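Local structure of PUA domain-containing protein (2CX0) at residues 34-39 with 87-92; 75-80 with 140-145. The protein is of unknown function but carries a PUA domain and probably binds RNA, perhaps in translation initiation. One frame throughout, in Å; residues are numbered along the deposited sequence.

Contact 1: residues 34-39 with 87-92; sequences YTRIPF and GVDWLK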
loop_
_atom_site.group_PDB
_atom_site.type_symbol
_atom_site.label_atom_id
_atom_site.label_comp_id
_atom_site.label_asym_id
_atom_site.label_seq_id
_atom_site.Cartn_x
_atom_site.Cartn_y
_atom_site.Cartn_z
ATOM N N TYR A 34 -0.182 12.301 0.199
ATOM C CA TYR A 34 -0.930 11.785 1.331
ATOM C C TYR A 34 -1.386 12.977 2.134
ATOM O O TYR A 34 -0.777 14.044 2.037
ATOM C CB TYR A 34 0.022 10.919 2.180
ATOM C CG TYR A 34 0.528 9.744 1.381
ATOM C CD1 TYR A 34 -0.346 8.702 1.028
ATOM C CD2 TYR A 34 1.839 9.700 0.918
ATOM C CE1 TYR A 34 0.086 7.632 0.232
ATOM C CE2 TYR A 34 2.292 8.648 0.116
ATOM C CZ TYR A 34 1.402 7.609 -0.216
ATOM O OH TYR A 34 1.832 6.561 -0.948
ATOM N N THR A 35 -2.415 12.779 2.944
ATOM C CA THR A 35 -2.937 13.855 3.776
ATOM C C THR A 35 -1.885 14.286 4.779
ATOM O O THR A 35 -1.723 15.479 5.051
ATOM C CB THR A 35 -4.187 13.380 4.526
ATOM O OG1 THR A 35 -5.190 13.002 3.572
ATOM C CG2 THR A 35 -4.737 14.444 5.426
ATOM N N ARG A 36 -1.179 13.326 5.343
ATOM C CA ARG A 36 -0.138 13.668 6.322
ATOM C C ARG A 36 0.851 12.517 6.478
ATOM O O ARG A 36 0.553 11.398 6.078
ATOM C CB ARG A 36 -0.763 13.936 7.690
ATOM C CG ARG A 36 -1.229 12.660 8.385
ATOM C CD ARG A 36 -1.994 12.938 9.718
ATOM N NE ARG A 36 -3.291 13.535 9.456
ATOM C CZ ARG A 36 -4.419 12.849 9.362
ATOM N NH1 ARG A 36 -4.414 11.537 9.533
ATOM N NH2 ARG A 36 -5.536 13.494 9.061
ATOM N N ILE A 37 2.015 12.814 7.049
ATOM C CA ILE A 37 2.991 11.784 7.357
ATOM C C ILE A 37 2.398 11.091 8.592
ATOM O O ILE A 37 2.137 11.695 9.629
ATOM C CB ILE A 37 4.386 12.369 7.674
ATOM C CG1 ILE A 37 5.138 12.690 6.348
ATOM C CG2 ILE A 37 5.241 11.298 8.354
ATOM C CD1 ILE A 37 4.643 13.834 5.588
ATOM N N PRO A 38 2.199 9.790 8.496
ATOM C CA PRO A 38 1.619 8.983 9.558
ATOM C C PRO A 38 2.488 8.709 10.784
ATOM O O PRO A 38 1.974 8.372 11.835
ATOM C CB PRO A 38 1.225 7.723 8.809
ATOM C CG PRO A 38 2.325 7.584 7.825
ATOM C CD PRO A 38 2.543 8.981 7.319
ATOM N N PHE A 39 3.798 8.844 10.649
ATOM C CA PHE A 39 4.714 8.580 11.759
ATOM C C PHE A 39 5.475 9.807 12.185
ATOM O O PHE A 39 5.583 10.785 11.422
ATOM C CB PHE A 39 5.730 7.494 11.388
ATOM C CG PHE A 39 6.402 7.738 10.082
ATOM C CD1 PHE A 39 7.528 8.546 10.007
ATOM C CD2 PHE A 39 5.883 7.177 8.900
ATOM C CE1 PHE A 39 8.151 8.802 8.791
ATOM C CE2 PHE A 39 6.507 7.435 7.670
ATOM C CZ PHE A 39 7.624 8.238 7.612
ATOM N N GLY A 87 -2.957 2.932 10.296
ATOM C CA GLY A 87 -4.313 3.292 9.923
ATOM C C GLY A 87 -4.363 3.759 8.490
ATOM O O GLY A 87 -3.325 3.701 7.780
ATOM N N VAL A 88 -5.529 4.264 8.073
ATOM C CA VAL A 88 -5.697 4.706 6.690
ATOM C C VAL A 88 -6.109 6.138 6.588
ATOM O O VAL A 88 -6.271 6.691 5.475
ATOM C CB VAL A 88 -6.784 3.856 5.981
ATOM C CG1 VAL A 88 -6.242 2.441 5.826
ATOM C CG2 VAL A 88 -8.125 3.857 6.824
ATOM N N ASP A 89 -6.295 6.769 7.747
ATOM C CA ASP A 89 -6.771 8.150 7.716
ATOM C C ASP A 89 -5.757 9.141 7.109
ATOM O O ASP A 89 -6.136 10.201 6.672
ATOM C CB ASP A 89 -7.224 8.611 9.116
ATOM C CG ASP A 89 -7.991 9.914 9.057
ATOM O OD1 ASP A 89 -9.123 9.881 8.540
ATOM O OD2 ASP A 89 -7.445 10.975 9.491
ATOM N N TRP A 90 -4.492 8.770 7.070
ATOM C CA TRP A 90 -3.467 9.617 6.476
ATOM C C TRP A 90 -3.442 9.567 4.921
ATOM O O TRP A 90 -2.746 10.362 4.263
ATOM C CB TRP A 90 -2.108 9.217 7.040
ATOM C CG TRP A 90 -1.670 7.828 6.695
ATOM C CD1 TRP A 90 -2.124 6.646 7.240
ATOM C CD2 TRP A 90 -0.697 7.464 5.706
ATOM N NE1 TRP A 90 -1.499 5.575 6.644
ATOM C CE2 TRP A 90 -0.612 6.046 5.701
ATOM C CE3 TRP A 90 0.114 8.197 4.823
ATOM C CZ2 TRP A 90 0.265 5.343 4.841
ATOM C CZ3 TRP A 90 0.986 7.500 3.959
ATOM C CH2 TRP A 90 1.050 6.086 3.978
ATOM N N LEU A 91 -4.188 8.629 4.333
ATOM C CA LEU A 91 -4.280 8.539 2.856
ATOM C C LEU A 91 -5.284 9.562 2.382
ATOM O O LEU A 91 -6.186 9.945 3.141
ATOM C CB LEU A 91 -4.792 7.155 2.438
ATOM C CG LEU A 91 -3.909 6.004 2.969
ATOM C CD1 LEU A 91 -4.665 4.647 2.564
ATOM C CD2 LEU A 91 -2.490 6.037 2.419
ATOM N N LYS A 92 -5.162 10.009 1.135
ATOM C CA LYS A 92 -6.137 10.994 0.596
ATOM C C LYS A 92 -7.538 10.347 0.507
ATOM O O LYS A 92 -8.568 11.013 0.634
ATOM C CB LYS A 92 -5.679 11.422 -0.767
ATOM C CG LYS A 92 -4.469 12.349 -0.671
ATOM C CD LYS A 92 -4.172 12.966 -2.022
ATOM C CE LYS A 92 -2.981 13.920 -1.955
ATOM N NZ LYS A 92 -3.346 15.326 -1.592
HETATM O O HOH W 1 -7.229 11.773 4.882
#
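Asp89 takes hold of Arg36 through a single oxygen: OD2 accepts from NH1 at 3.1 Å and from NH2 at 3.2 Å, a salt bridge in which both nitrogens approach one face of the carboxylate and the oxygen lies close to the guanidinium plane. Arg36 reaches it by a bend at chi3 (70°). Next, Trp90 packs against the loop. Pro38 lies over one face of the indole, its CB 3.6 Å from the centroid of the five-membered ring in a CH-pi contact, while Arg36 O meets the edge. Tyr34 is inclined to the six-membered ring, planes 42° apart, and Trp90 CZ3 touches its face 3.4 Å from CD1. The Trp90 carbonyl O receives Thr35 N at 2.8 Å, a bent bond. Leu91 CD2 rests 3.7 Å from Tyr34 CD1 and also lies over the rim of the indole face opposite Pro38. A water accepts from Thr35 OG1 and donates to the carbonyls of Asp89 and Leu91. Lys92 lays its aliphatic chain along the Tyr34 backbone. Here a type I beta turn, Val88 to Leu91, presents one tryptophan to loop 34-39, Pro78 and helix 80-86, joining the loop before strand 45-51 to that before strand 93-97.

Contact 2: residues 75-80 with 140-145; sequences RIYPTL and VMVGVA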
loop_
_atom_site.group_PDB
_atom_site.type_symbol
_atom_site.label_atom_id
_atom_site.label_comp_id
_atom_site.label_asym_id
_atom_site.label_seq_id
_atom_site.Cartn_x
_atom_site.Cartn_y
_atom_site.Cartn_z
ATOM N N ARG A 75 7.144 6.719 -7.192
ATOM C CA ARG A 75 6.481 7.168 -6.010
ATOM C C ARG A 75 6.603 6.135 -4.886
ATOM O O ARG A 75 6.822 4.931 -5.148
ATOM C CB ARG A 75 4.994 7.406 -6.265
ATOM C CG ARG A 75 4.705 8.707 -6.964
ATOM C CD ARG A 75 3.244 9.126 -6.763
ATOM N NE ARG A 75 2.310 8.133 -7.301
ATOM C CZ ARG A 75 1.002 8.363 -7.467
ATOM N NH1 ARG A 75 0.467 9.553 -7.141
ATOM N NH2 ARG A 75 0.226 7.412 -7.967
ATOM N N ILE A 76 6.474 6.643 -3.661
ATOM C CA ILE A 76 6.570 5.786 -2.487
ATOM C C ILE A 76 5.140 5.444 -2.014
ATOM O O ILE A 76 4.286 6.346 -1.847
ATOM C CB ILE A 76 7.384 6.481 -1.368
ATOM C CG1 ILE A 76 8.861 6.607 -1.824
ATOM C CG2 ILE A 76 7.358 5.613 -0.034
ATOM C CD1 ILE A 76 9.493 7.872 -1.291
ATOM N N TYR A 77 4.908 4.143 -1.805
ATOM C CA TYR A 77 3.627 3.597 -1.377
ATOM C C TYR A 77 3.735 2.831 -0.043
ATOM O O TYR A 77 4.798 2.374 0.361
ATOM C CB TYR A 77 3.109 2.552 -2.395
ATOM C CG TYR A 77 2.719 3.084 -3.729
ATOM C CD1 TYR A 77 1.373 3.232 -4.063
ATOM C CD2 TYR A 77 3.709 3.464 -4.650
ATOM C CE1 TYR A 77 1.003 3.765 -5.322
ATOM C CE2 TYR A 77 3.352 4.014 -5.929
ATOM C CZ TYR A 77 2.004 4.149 -6.226
ATOM O OH TYR A 77 1.628 4.710 -7.411
ATOM N N PRO A 78 2.626 2.731 0.670
ATOM C CA PRO A 78 2.636 1.996 1.939
ATOM C C PRO A 78 2.332 0.511 1.639
ATOM O O PRO A 78 1.563 0.165 0.693
ATOM C CB PRO A 78 1.441 2.569 2.723
ATOM C CG PRO A 78 0.441 3.012 1.504
ATOM C CD PRO A 78 1.382 3.466 0.393
ATOM N N THR A 79 2.875 -0.364 2.496
ATOM C CA THR A 79 2.528 -1.751 2.441
ATOM C C THR A 79 1.203 -1.859 3.209
ATOM O O THR A 79 0.765 -0.918 3.937
ATOM C CB THR A 79 3.502 -2.596 3.254
ATOM O OG1 THR A 79 3.608 -2.017 4.602
ATOM C CG2 THR A 79 4.898 -2.638 2.495
ATOM N N LEU A 80 0.586 -3.032 3.110
ATOM C CA LEU A 80 -0.645 -3.232 3.909
ATOM C C LEU A 80 -0.264 -3.270 5.393
ATOM O O LEU A 80 -1.081 -2.913 6.258
ATOM C CB LEU A 80 -1.354 -4.546 3.517
ATOM C CG LEU A 80 -1.917 -4.470 2.087
ATOM C CD1 LEU A 80 -2.736 -5.747 1.909
ATOM C CD2 LEU A 80 -2.870 -3.244 1.868
ATOM N N VAL A 140 -7.204 -4.447 1.716
ATOM C CA VAL A 140 -6.811 -5.599 0.906
ATOM C C VAL A 140 -5.884 -5.249 -0.271
ATOM O O VAL A 140 -5.225 -6.130 -0.848
ATOM C CB VAL A 140 -8.076 -6.383 0.360
ATOM C CG1 VAL A 140 -8.900 -6.919 1.535
ATOM C CG2 VAL A 140 -8.940 -5.467 -0.432
HETATM N N MSE A 141 -5.849 -3.975 -0.664
HETATM C CA MSE A 141 -4.999 -3.600 -1.779
HETATM C C MSE A 141 -4.691 -2.094 -1.708
HETATM O O MSE A 141 -5.475 -1.291 -1.192
HETATM C CB MSE A 141 -5.709 -3.927 -3.089
HETATM C CG MSE A 141 -4.934 -3.483 -4.427
HETATM SE SE MSE A 141 -5.565 -1.712 -5.035
HETATM C CE MSE A 141 -7.128 -2.383 -6.078
ATOM N N VAL A 142 -3.513 -1.746 -2.215
ATOM C CA VAL A 142 -3.053 -0.360 -2.310
ATOM C C VAL A 142 -2.847 -0.144 -3.800
ATOM O O VAL A 142 -2.265 -1.012 -4.447
ATOM C CB VAL A 142 -1.677 -0.160 -1.549
ATOM C CG1 VAL A 142 -1.039 1.105 -1.990
ATOM C CG2 VAL A 142 -1.989 -0.061 0.018
ATOM N N GLY A 143 -3.304 0.998 -4.307
ATOM C CA GLY A 143 -3.161 1.288 -5.718
ATOM C C GLY A 143 -3.417 2.741 -6.134
ATOM O O GLY A 143 -3.381 3.681 -5.328
ATOM N N VAL A 144 -3.658 2.910 -7.436
ATOM C CA VAL A 144 -3.820 4.222 -7.982
ATOM C C VAL A 144 -5.238 4.452 -8.470
ATOM O O VAL A 144 -5.782 3.649 -9.245
ATOM C CB VAL A 144 -2.798 4.416 -9.155
ATOM C CG1 VAL A 144 -2.927 5.867 -9.739
ATOM C CG2 VAL A 144 -1.367 4.117 -8.671
ATOM N N ALA A 145 -5.836 5.552 -8.018
ATOM C CA ALA A 145 -7.208 5.849 -8.433
ATOM C C ALA A 145 -7.212 6.111 -9.949
ATOM O O ALA A 145 -6.373 6.837 -10.459
ATOM C CB ALA A 145 -7.757 7.104 -7.692
#
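With CG anti to the carbonyl carbon (chi1 -68°), the Tyr77 ring is carried across to strand 140-145, where Val142 places CG1 anti to its own backbone N (chi1 163°), which turns this methyl toward the tyrosine, 3.8 Å from Tyr77 CD1. The valines meet the tyrosine at its edge: Val142 CG1 beside CD1, and Val144 CG2 farther along, 3.3 Å from Tyr77 OH. That hydroxyl is also held by polar partners, since Arg75 NH2 donates to it at 3.1 Å and Asp73 hydrogen-bonds it too. The guanidinium of Arg75, bonded in turn to Gly126 O, offers its edge to Val144, with NH2 3.7 Å from CG2. At the other end, Leu80 and Val142 run alongside in opposing directions, Leu80 CD2 lying 3.8 Å from Val142 CG2, while Leu80 CD1 comes within 3.7 Å of Val140 O. Pro78 O, buried with no partner in the model, is 3.6 Å from Val142 CG2. The two segments meet through apolar packing, and the strand axes, 7.9 Å apart at 148°, belong to separate sheets. Strand 76-78 borders strand 65-70 at the rim of the antiparallel sheet, with Ile76 against helix 20-30; strand 138-145 lies between 128-133 and 163-170 in the mixed sheet, where Val140 and Met141 form a classic beta bulge opposite Ala131.

In the fold
The two contacts illustrate how a pair of domains can be joined by a buried seam and a more exposed margin. Their centres are about 12 Å apart; contact 2 lies about 3 Å from the centre of the chain and contact 1 about 12 Å from it. They meet directly: Tyr34 OH probably hydrogen-bonds Ile76 O at 2.6 Å, and Trp90 CZ2 packs on Pro78 CB at 3.7 Å, which makes strand 76-78 common ground. Helix 80-86 follows that strand and leads to 87-92, adding a covalent connection. Contact 2 brings the antiparallel sheet against the mixed sheet, and contact 1 packs two loops beside it.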